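Local structure of plantazolicin methyltransferase BamL (Bacillus amyloliquefaciens subsp. plantarum, 5DLY) at residues Ile158-Leu170 / Leu182-Phe195. The protein probably transfers methyl groups from S-adenosylmethionine to the desmethyl form of the antibiotic plantazolicin, acting as an N-methyltransferase. Residues are numbered along the deposited sequence; the frame is centred on the assembly and turned at random.
With 5D7 (prop-2-en-1-yl 2-[(1S)-1-amino-4-carbamimidamidobutyl]-1,3-thiazole-4-carboxylate), chain B.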
ATOM      1  N   ILE A 158      -3.223   3.669   1.332  1.00  8.08           N
ATOM      2  CA  ILE A 158      -3.338   2.215   1.439  1.00  8.26           C
ATOM      3  C   ILE A 158      -3.989   1.699   0.167  1.00  8.56           C
ATOM      4  O   ILE A 158      -5.045   2.197  -0.230  1.00  8.79           O
ATOM      5  CB  ILE A 158      -4.243   1.813   2.638  1.00  8.29           C
ATOM      6  CG1 ILE A 158      -3.719   2.402   3.957  1.00  8.41           C
ATOM      7  CG2 ILE A 158      -4.361   0.292   2.748  1.00  8.39           C
ATOM      8  CD1 ILE A 158      -4.677   2.277   5.130  1.00  8.58           C
ATOM      9  N   VAL A 159      -3.353   0.728  -0.489  1.00  8.38           N
ATOM     10  CA  VAL A 159      -3.920   0.088  -1.673  1.00  8.57           C
ATOM     11  C   VAL A 159      -3.900  -1.402  -1.386  1.00  8.87           C
ATOM     12  O   VAL A 159      -2.876  -1.935  -1.030  1.00  8.80           O
ATOM     13  CB  VAL A 159      -3.097   0.395  -2.951  1.00  8.28           C
ATOM     14  CG1 VAL A 159      -3.752  -0.218  -4.186  1.00  8.14           C
ATOM     15  CG2 VAL A 159      -2.955   1.897  -3.132  1.00  8.39           C
ATOM     16  N   ASP A 160      -5.037  -2.072  -1.521  1.00  9.15           N
ATOM     17  CA  ASP A 160      -5.078  -3.504  -1.271  1.00  9.56           C
ATOM     18  C   ASP A 160      -6.166  -4.216  -2.053  1.00  9.41           C
ATOM     19  O   ASP A 160      -7.032  -3.582  -2.664  1.00  9.24           O
ATOM     20  CB  ASP A 160      -5.248  -3.783   0.231  1.00  9.66           C
ATOM     21  CG  ASP A 160      -4.645  -5.133   0.662  1.00 10.00           C
ATOM     22  OD1 ASP A 160      -3.817  -5.714  -0.089  1.00 10.31           O
ATOM     23  OD2 ASP A 160      -4.988  -5.589   1.778  1.00 10.25           O
ATOM     24  N   LEU A 161      -6.102  -5.544  -2.030  1.00  9.81           N
ATOM     25  CA  LEU A 161      -7.136  -6.385  -2.625  1.00 10.21           C
ATOM     26  C   LEU A 161      -8.488  -6.193  -1.950  1.00 10.53           C
ATOM     27  O   LEU A 161      -8.557  -5.957  -0.740  1.00 10.76           O
ATOM     28  CB  LEU A 161      -6.751  -7.855  -2.483  1.00 10.33           C
ATOM     29  CG  LEU A 161      -5.436  -8.300  -3.116  1.00 10.76           C
ATOM     30  CD1 LEU A 161      -5.199  -9.772  -2.801  1.00 11.09           C
ATOM     31  CD2 LEU A 161      -5.436  -8.062  -4.613  1.00 11.82           C
ATOM     32  N   ASP A 162      -9.550  -6.311  -2.747  1.00 11.08           N
ATOM     33  CA  ASP A 162     -10.923  -6.355  -2.241  1.00 12.09           C
ATOM     34  C   ASP A 162     -11.348  -7.814  -2.238  1.00 12.16           C
ATOM     35  O   ASP A 162     -11.265  -8.478  -3.271  1.00 12.32           O
ATOM     36  CB  ASP A 162     -11.835  -5.542  -3.169  1.00 13.12           C
ATOM     37  CG  ASP A 162     -13.255  -5.383  -2.636  1.00 14.57           C
ATOM     38  OD1 ASP A 162     -13.756  -6.270  -1.919  1.00 15.58           O
ATOM     39  OD2 ASP A 162     -13.876  -4.354  -2.978  1.00 17.10           O
ATOM     40  N   ARG A 163     -11.813  -8.305  -1.088  1.00 12.50           N
ATOM     41  CA  ARG A 163     -12.237  -9.707  -0.968  1.00 13.45           C
ATOM     42  C   ARG A 163     -13.301 -10.099  -2.005  1.00 14.27           C
ATOM     43  O   ARG A 163     -13.322 -11.246  -2.476  1.00 14.23           O
ATOM     44  CB  ARG A 163     -12.718 -10.019   0.458  1.00 13.39           C
ATOM     45  CG  ARG A 163     -13.134 -11.470   0.668  1.00 13.93           C
ATOM     46  CD  ARG A 163     -13.272 -11.825   2.142  1.00 14.14           C
ATOM     47  NE  ARG A 163     -14.569 -11.437   2.703  1.00 14.74           N
ATOM     48  CZ  ARG A 163     -14.769 -10.406   3.524  1.00 14.92           C
ATOM     49  NH1 ARG A 163     -15.992 -10.150   3.979  1.00 15.66           N
ATOM     50  NH2 ARG A 163     -13.761  -9.622   3.893  1.00 15.34           N
ATOM     51  N   ASN A 164     -14.155  -9.145  -2.367  1.00 15.10           N
ATOM     52  CA  ASN A 164     -15.237  -9.399  -3.322  1.00 16.50           C
ATOM     53  C   ASN A 164     -14.729  -9.617  -4.749  1.00 17.11           C
ATOM     54  O   ASN A 164     -15.492 -10.026  -5.623  1.00 17.89           O
ATOM     55  CB  ASN A 164     -16.287  -8.280  -3.283  1.00 17.05           C
ATOM     56  CG  ASN A 164     -17.121  -8.281  -2.002  1.00 18.25           C
ATOM     57  OD1 ASN A 164     -17.524  -7.224  -1.519  1.00 19.75           O
ATOM     58  ND2 ASN A 164     -17.392  -9.460  -1.461  1.00 17.92           N
ATOM     59  N   SER A 165     -13.439  -9.356  -4.972  1.00 17.23           N
ATOM     60  CA  SER A 165     -12.820  -9.500  -6.296  1.00 17.35           C
ATOM     61  C   SER A 165     -12.161 -10.859  -6.562  1.00 18.14           C
ATOM     62  O   SER A 165     -11.530 -11.042  -7.611  1.00 17.92           O
ATOM     63  CB  SER A 165     -11.781  -8.390  -6.514  1.00 17.17           C
ATOM     64  OG  SER A 165     -12.396  -7.122  -6.601  1.00 17.97           O
ATOM     65  N   LEU A 166     -12.307 -11.803  -5.627  1.00 18.91           N
ATOM     66  CA  LEU A 166     -11.648 -13.116  -5.716  1.00 20.75           C
ATOM     67  C   LEU A 166     -11.845 -13.789  -7.080  1.00 21.52           C
ATOM     68  O   LEU A 166     -10.871 -14.194  -7.725  1.00 21.19           O
ATOM     69  CB  LEU A 166     -12.118 -14.045  -4.585  1.00 21.88           C
ATOM     70  CG  LEU A 166     -11.592 -15.489  -4.471  1.00 22.84           C
ATOM     71  CD1 LEU A 166     -10.128 -15.658  -4.872  1.00 23.50           C
ATOM     72  CD2 LEU A 166     -11.812 -16.016  -3.057  1.00 24.01           C
ATOM     73  N   GLY A 167     -13.102 -13.890  -7.501  1.00 22.65           N
ATOM     74  CA  GLY A 167     -13.463 -14.560  -8.749  1.00 23.70           C
ATOM     75  C   GLY A 167     -12.673 -14.067  -9.942  1.00 24.51           C
ATOM     76  O   GLY A 167     -12.068 -14.861 -10.668  1.00 25.42           O
ATOM     77  N   GLU A 168     -12.666 -12.749 -10.127  1.00 24.90           N
ATOM     78  CA  GLU A 168     -11.942 -12.104 -11.220  1.00 25.79           C
ATOM     79  C   GLU A 168     -10.441 -12.140 -10.966  1.00 25.10           C
ATOM     80  O   GLU A 168      -9.643 -12.205 -11.906  1.00 25.12           O
ATOM     81  CB  GLU A 168     -12.390 -10.649 -11.372  1.00 28.73           C
ATOM     82  CG  GLU A 168     -13.863 -10.399 -11.083  1.00 31.63           C
ATOM     83  CD  GLU A 168     -14.122  -8.994 -10.566  1.00 33.79           C
ATOM     84  OE1 GLU A 168     -14.845  -8.857  -9.551  1.00 34.90           O
ATOM     85  OE2 GLU A 168     -13.598  -8.025 -11.165  1.00 35.12           O
ATOM     86  N   GLY A 169     -10.069 -12.095  -9.688  1.00 23.35           N
ATOM     87  CA  GLY A 169      -8.669 -12.086  -9.280  1.00 22.58           C
ATOM     88  C   GLY A 169      -7.921 -13.349  -9.649  1.00 21.66           C
ATOM     89  O   GLY A 169      -6.709 -13.323  -9.817  1.00 21.53           O
ATOM     90  N   LEU A 170      -8.643 -14.457  -9.796  1.00 20.91           N
ATOM     91  CA  LEU A 170      -8.017 -15.733 -10.140  1.00 20.50           C
ATOM     92  C   LEU A 170      -7.587 -15.848 -11.606  1.00 20.34           C
ATOM     93  O   LEU A 170      -6.800 -16.737 -11.951  1.00 20.40           O
ATOM     94  CB  LEU A 170      -8.933 -16.905  -9.758  1.00 20.50           C
ATOM     95  CG  LEU A 170      -9.157 -17.178  -8.263  1.00 20.55           C
ATOM     96  CD1 LEU A 170     -10.159 -18.310  -8.060  1.00 20.77           C
ATOM     97  CD2 LEU A 170      -7.849 -17.486  -7.551  1.00 20.86           C
ATOM     98  N   LEU A 182      -3.456 -16.929  -4.589  1.00 12.86           N
ATOM     99  CA  LEU A 182      -4.450 -15.864  -4.744  1.00 12.54           C
ATOM    100  C   LEU A 182      -5.710 -16.098  -3.915  1.00 12.84           C
ATOM    101  O   LEU A 182      -6.255 -15.155  -3.334  1.00 12.18           O
ATOM    102  CB  LEU A 182      -4.797 -15.642  -6.220  1.00 12.48           C
ATOM    103  CG  LEU A 182      -3.679 -15.054  -7.091  1.00 12.87           C
ATOM    104  CD1 LEU A 182      -4.172 -14.918  -8.524  1.00 13.25           C
ATOM    105  CD2 LEU A 182      -3.163 -13.720  -6.557  1.00 13.01           C
ATOM    106  N   LYS A 183      -6.172 -17.348  -3.855  1.00 13.56           N
ATOM    107  CA  LYS A 183      -7.326 -17.677  -3.012  1.00 13.77           C
ATOM    108  C   LYS A 183      -7.064 -17.266  -1.562  1.00 13.49           C
ATOM    109  O   LYS A 183      -7.907 -16.611  -0.936  1.00 13.13           O
ATOM    110  CB  LYS A 183      -7.672 -19.170  -3.078  1.00 15.04           C
ATOM    111  CG  LYS A 183      -8.407 -19.614  -4.332  1.00 16.07           C
ATOM    112  CD  LYS A 183      -8.834 -21.065  -4.170  1.00 17.46           C
ATOM    113  CE  LYS A 183      -9.145 -21.722  -5.501  1.00 18.09           C
ATOM    114  NZ  LYS A 183      -9.122 -23.209  -5.355  1.00 18.35           N
ATOM    115  N   ASP A 184      -5.906 -17.662  -1.027  1.00 13.31           N
ATOM    116  CA  ASP A 184      -5.518 -17.267   0.327  1.00 13.31           C
ATOM    117  C   ASP A 184      -5.408 -15.743   0.484  1.00 13.09           C
ATOM    118  O   ASP A 184      -5.846 -15.190   1.498  1.00 13.32           O
ATOM    119  CB  ASP A 184      -4.204 -17.926   0.741  1.00 14.16           C
ATOM    120  CG  ASP A 184      -4.365 -19.383   1.140  1.00 15.01           C
ATOM    121  OD1 ASP A 184      -5.515 -19.869   1.285  1.00 15.90           O
ATOM    122  OD2 ASP A 184      -3.324 -20.032   1.331  1.00 15.73           O
ATOM    123  N   GLN A 185      -4.850 -15.069  -0.520  1.00 12.81           N
ATOM    124  CA  GLN A 185      -4.707 -13.608  -0.449  1.00 12.24           C
ATOM    125  C   GLN A 185      -6.068 -12.902  -0.412  1.00 12.26           C
ATOM    126  O   GLN A 185      -6.292 -12.017   0.419  1.00 12.08           O
ATOM    127  CB  GLN A 185      -3.836 -13.057  -1.588  1.00 11.90           C
ATOM    128  CG  GLN A 185      -2.391 -13.547  -1.613  1.00 11.38           C
ATOM    129  CD  GLN A 185      -1.722 -13.522  -0.243  1.00 11.24           C
ATOM    130  OE1 GLN A 185      -1.207 -14.537   0.242  1.00 12.39           O
ATOM    131  NE2 GLN A 185      -1.742 -12.367   0.392  1.00 10.43           N
ATOM    132  N   TYR A 186      -6.970 -13.275  -1.320  1.00 12.47           N
ATOM    133  CA  TYR A 186      -8.297 -12.659  -1.348  1.00 13.20           C
ATOM    134  C   TYR A 186      -9.142 -12.973  -0.120  1.00 13.51           C
ATOM    135  O   TYR A 186      -9.856 -12.102   0.362  1.00 13.39           O
ATOM    136  CB  TYR A 186      -9.057 -12.979  -2.645  1.00 14.04           C
ATOM    137  CG  TYR A 186      -8.567 -12.172  -3.827  1.00 14.63           C
ATOM    138  CD1 TYR A 186      -9.063 -10.889  -4.080  1.00 14.92           C
ATOM    139  CD2 TYR A 186      -7.593 -12.684  -4.686  1.00 15.10           C
ATOM    140  CE1 TYR A 186      -8.606 -10.148  -5.165  1.00 15.83           C
ATOM    141  CE2 TYR A 186      -7.122 -11.949  -5.764  1.00 15.88           C
ATOM    142  CZ  TYR A 186      -7.628 -10.684  -5.997  1.00 16.19           C
ATOM    143  OH  TYR A 186      -7.151  -9.972  -7.074  1.00 16.72           O
ATOM    144  N   ARG A 187      -9.038 -14.202   0.396  1.00 14.64           N
ATOM    145  CA  ARG A 187      -9.786 -14.601   1.592  1.00 15.99           C
ATOM    146  C   ARG A 187      -9.386 -13.768   2.820  1.00 15.22           C
ATOM    147  O   ARG A 187     -10.212 -13.503   3.695  1.00 15.72           O
ATOM    148  CB  ARG A 187      -9.589 -16.098   1.880  1.00 17.88           C
ATOM    149  CG  ARG A 187     -10.685 -16.721   2.739  1.00 20.78           C
ATOM    150  CD  ARG A 187     -10.341 -18.127   3.235  1.00 23.46           C
ATOM    151  NE  ARG A 187      -9.968 -19.048   2.158  1.00 26.49           N
ATOM    152  CZ  ARG A 187      -8.742 -19.538   1.977  1.00 27.77           C
ATOM    153  NH1 ARG A 187      -7.763 -19.216   2.817  1.00 29.21           N
ATOM    154  NH2 ARG A 187      -8.497 -20.361   0.963  1.00 28.59           N
ATOM    155  N   ALA A 188      -8.125 -13.335   2.860  1.00 14.33           N
ATOM    156  CA  ALA A 188      -7.621 -12.512   3.961  1.00 13.58           C
ATOM    157  C   ALA A 188      -7.998 -11.040   3.821  1.00 13.33           C
ATOM    158  O   ALA A 188      -7.822 -10.261   4.759  1.00 13.87           O
ATOM    159  CB  ALA A 188      -6.109 -12.648   4.069  1.00 13.60           C
ATOM    160  N   SER A 189      -8.511 -10.660   2.656  1.00 12.84           N
ATOM    161  CA  SER A 189      -8.742  -9.242   2.357  1.00 12.51           C
ATOM    162  C   SER A 189     -10.024  -8.699   2.977  1.00 12.98           C
ATOM    163  O   SER A 189     -10.917  -9.462   3.354  1.00 13.61           O
ATOM    164  CB  SER A 189      -8.788  -9.025   0.843  1.00 12.21           C
ATOM    165  OG  SER A 189      -7.632  -9.576   0.234  1.00 11.76           O
ATOM    166  N   LEU A 190     -10.106  -7.372   3.079  1.00 12.95           N
ATOM    167  CA  LEU A 190     -11.334  -6.714   3.495  1.00 13.35           C
ATOM    168  C   LEU A 190     -12.193  -6.429   2.272  1.00 13.25           C
ATOM    169  O   LEU A 190     -11.704  -6.416   1.136  1.00 12.88           O
ATOM    170  CB  LEU A 190     -11.024  -5.399   4.215  1.00 13.75           C
ATOM    171  CG  LEU A 190     -10.199  -5.508   5.507  1.00 14.59           C
ATOM    172  CD1 LEU A 190      -9.767  -4.129   5.977  1.00 15.23           C
ATOM    173  CD2 LEU A 190     -10.924  -6.265   6.615  1.00 15.85           C
ATOM    174  N   THR A 191     -13.478  -6.193   2.511  1.00 13.41           N
ATOM    175  CA  THR A 191     -14.358  -5.644   1.496  1.00 14.13           C
ATOM    176  C   THR A 191     -14.325  -4.125   1.599  1.00 14.60           C
ATOM    177  O   THR A 191     -13.865  -3.566   2.600  1.00 14.08           O
ATOM    178  CB  THR A 191     -15.818  -6.097   1.690  1.00 14.56           C
ATOM    179  OG1 THR A 191     -16.276  -5.663   2.977  1.00 15.58           O
ATOM    180  CG2 THR A 191     -15.945  -7.605   1.583  1.00 14.59           C
ATOM    181  N   MET A 192     -14.819  -3.456   0.564  1.00 15.65           N
ATOM    182  CA  MET A 192     -14.964  -2.011   0.585  1.00 17.89           C
ATOM    183  C   MET A 192     -15.703  -1.520   1.836  1.00 17.51           C
ATOM    184  O   MET A 192     -15.254  -0.587   2.504  1.00 16.88           O
ATOM    185  CB  MET A 192     -15.694  -1.549  -0.676  1.00 20.57           C
ATOM    186  CG  MET A 192     -15.983  -0.065  -0.703  1.00 24.49           C
ATOM    187  SD  MET A 192     -14.493   0.873  -0.354  1.00 30.39           S
ATOM    188  CE  MET A 192     -13.587   0.620  -1.876  1.00 27.52           C
ATOM    189  N   GLU A 193     -16.832  -2.161   2.133  1.00 17.73           N
ATOM    190  CA  GLU A 193     -17.641  -1.845   3.303  1.00 18.16           C
ATOM    191  C   GLU A 193     -16.831  -1.928   4.606  1.00 16.69           C
ATOM    192  O   GLU A 193     -16.871  -1.005   5.429  1.00 16.58           O
ATOM    193  CB  GLU A 193     -18.840  -2.799   3.349  1.00 19.81           C
ATOM    194  CG  GLU A 193     -19.736  -2.656   4.563  1.00 22.44           C
ATOM    195  CD  GLU A 193     -20.811  -3.724   4.596  1.00 23.59           C
ATOM    196  OE1 GLU A 193     -20.527  -4.857   5.046  1.00 24.44           O
ATOM    197  OE2 GLU A 193     -21.941  -3.421   4.169  1.00 25.85           O
ATOM    198  N   GLU A 194     -16.094  -3.021   4.785  1.00 15.66           N
ATOM    199  CA  GLU A 194     -15.297  -3.231   5.997  1.00 15.01           C
ATOM    200  C   GLU A 194     -14.159  -2.228   6.110  1.00 14.35           C
ATOM    201  O   GLU A 194     -13.858  -1.750   7.200  1.00 14.33           O
ATOM    202  CB  GLU A 194     -14.731  -4.649   6.045  1.00 15.88           C
ATOM    203  CG  GLU A 194     -15.779  -5.729   6.261  1.00 16.46           C
ATOM    204  CD  GLU A 194     -15.265  -7.114   5.931  1.00 17.15           C
ATOM    205  OE1 GLU A 194     -14.184  -7.234   5.306  1.00 17.20           O
ATOM    206  OE2 GLU A 194     -15.943  -8.099   6.301  1.00 17.93           O
ATOM    207  N   PHE A 195     -13.524  -1.941   4.977  1.00 14.01           N
ATOM    208  CA  PHE A 195     -12.412  -1.000   4.913  1.00 13.92           C
ATOM    209  C   PHE A 195     -12.874   0.410   5.275  1.00 14.34           C
ATOM    210  O   PHE A 195     -12.196   1.115   6.037  1.00 13.91           O
ATOM    211  CB  PHE A 195     -11.813  -1.059   3.501  1.00 13.24           C
ATOM    212  CG  PHE A 195     -10.499  -0.332   3.331  1.00 12.83           C
ATOM    213  CD1 PHE A 195      -9.477  -0.444   4.269  1.00 13.07           C
ATOM    214  CD2 PHE A 195     -10.275   0.422   2.189  1.00 13.11           C
ATOM    215  CE1 PHE A 195      -8.262   0.215   4.079  1.00 13.37           C
ATOM    216  CE2 PHE A 195      -9.063   1.077   1.988  1.00 12.98           C
ATOM    217  CZ  PHE A 195      -8.059   0.974   2.941  1.00 13.30           C
TER
HETATM  218  O9  5D7 B 300      -2.291  -6.661  -6.361  1.00 16.75           O
HETATM  219  C6  5D7 B 300      -2.475  -7.861  -6.498  1.00 16.40           C
HETATM  220  O7  5D7 B 300      -3.273  -8.372  -7.585  1.00 18.14           O
HETATM  221  C8  5D7 B 300      -3.987  -7.503  -8.469  1.00 20.46           C
HETATM  222  C2  5D7 B 300      -1.863  -8.848  -5.576  1.00 14.60           C
HETATM  223  N3  5D7 B 300      -0.928  -8.494  -4.654  1.00 13.79           N
HETATM  224  C4  5D7 B 300      -0.461  -9.499  -3.899  1.00 13.23           C
HETATM  225  S5  5D7 B 300      -1.229 -10.973  -4.395  1.00 13.61           S
HETATM  226  C1  5D7 B 300      -2.184 -10.212  -5.614  1.00 14.40           C
HETATM  227  CA  5D7 B 300       0.548  -9.503  -2.820  1.00 12.82           C
HETATM  228  N   5D7 B 300       1.185  -8.192  -2.808  1.00 13.74           N
HETATM  229  CB  5D7 B 300      -0.072  -9.820  -1.452  1.00 12.17           C
HETATM  230  CG  5D7 B 300      -1.405  -9.129  -1.143  1.00 11.60           C
HETATM  231  CD  5D7 B 300      -1.519  -8.916   0.359  1.00 11.40           C
HETATM  232  NE  5D7 B 300      -2.842  -8.387   0.667  1.00 11.25           N
HETATM  233  CZ  5D7 B 300      -3.970  -9.058   0.907  1.00 10.96           C
HETATM  234  NH2 5D7 B 300      -5.035  -8.429   1.153  1.00 11.00           N
HETATM  235  NH1 5D7 B 300      -3.978 -10.331   0.913  1.00 10.97           N
HETATM  236  C3  5D7 B 300      -4.770  -8.352  -9.437  1.00 22.92           C
HETATM  237  C5  5D7 B 300      -4.962  -7.962 -10.681  1.00 24.55           C
HETATM  238  O   HOH W   1      -7.850  -5.879   1.964  1.00 11.95           O
HETATM  239  O   HOH W   2     -16.406  -4.622  -1.977  1.00 22.41           O
HETATM  240  O   HOH W   3      -5.171 -11.266  -8.650  1.00 24.77           O
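Tyr186 and Leu161 show how a substrate pocket can be built on the end of a Rossmann-type strand. The phenol ring is sandwiched: Leu161 CD1 stands over the ring centre, 4.0 Å from the centroid and 3° off the normal, while Leu166 CA lies over the opposite face, nearer the rim. With CG beside the backbone N (chi1 -77°), the ring runs from helix 176-187 under the helical segment 163-169. Its OH packs 3.4 Å from Gly169 CA, and a water joins that hydroxyl to Gly169 O. Leu161 crosses the ring at about a right angle, and its other methyl, CD2, reaches the ester carbon C6 of the bound thiazole analogue.

A second anchor is Arg163, whose side chain bends at chi3 and brings its guanidinium to Glu194. The two groups meet end-on, NH2 to OE1 at 2.8 Å and NH1 to OE2 at 3.1 Å, with their planes 39° apart. NH2 also donates to Ser189 O at 2.9 Å, in the carbonyl plane and on a lone pair, while Thr191 CG2 lies over one guanidinium face, toward its rim. Glu194 OE1 also accepts from Thr191 N, and Glu194 N donates back to Thr191 OG1, a capping box starting helix 192-203; the salt bridge thus ties the 3-10 segment 163-165 to that helix.

Beyond Leu161 and Ser189, away from Arg163, lies the analogue's arginine-like tail. Asp160 takes NE and NH2 on OD1 and OD2, Gln185 O takes NH1, and Ser189 OG accepts from NH2 at 3.0 Å while donating to Gln185 O. Gly134 N also donates to Asp160 OD2, which should help fix the carboxylate. Such a pairing of negative charge with directed oxygen acceptors would favour a cationic guanidinium, consistent with recognition of plantazolicin's arginine end.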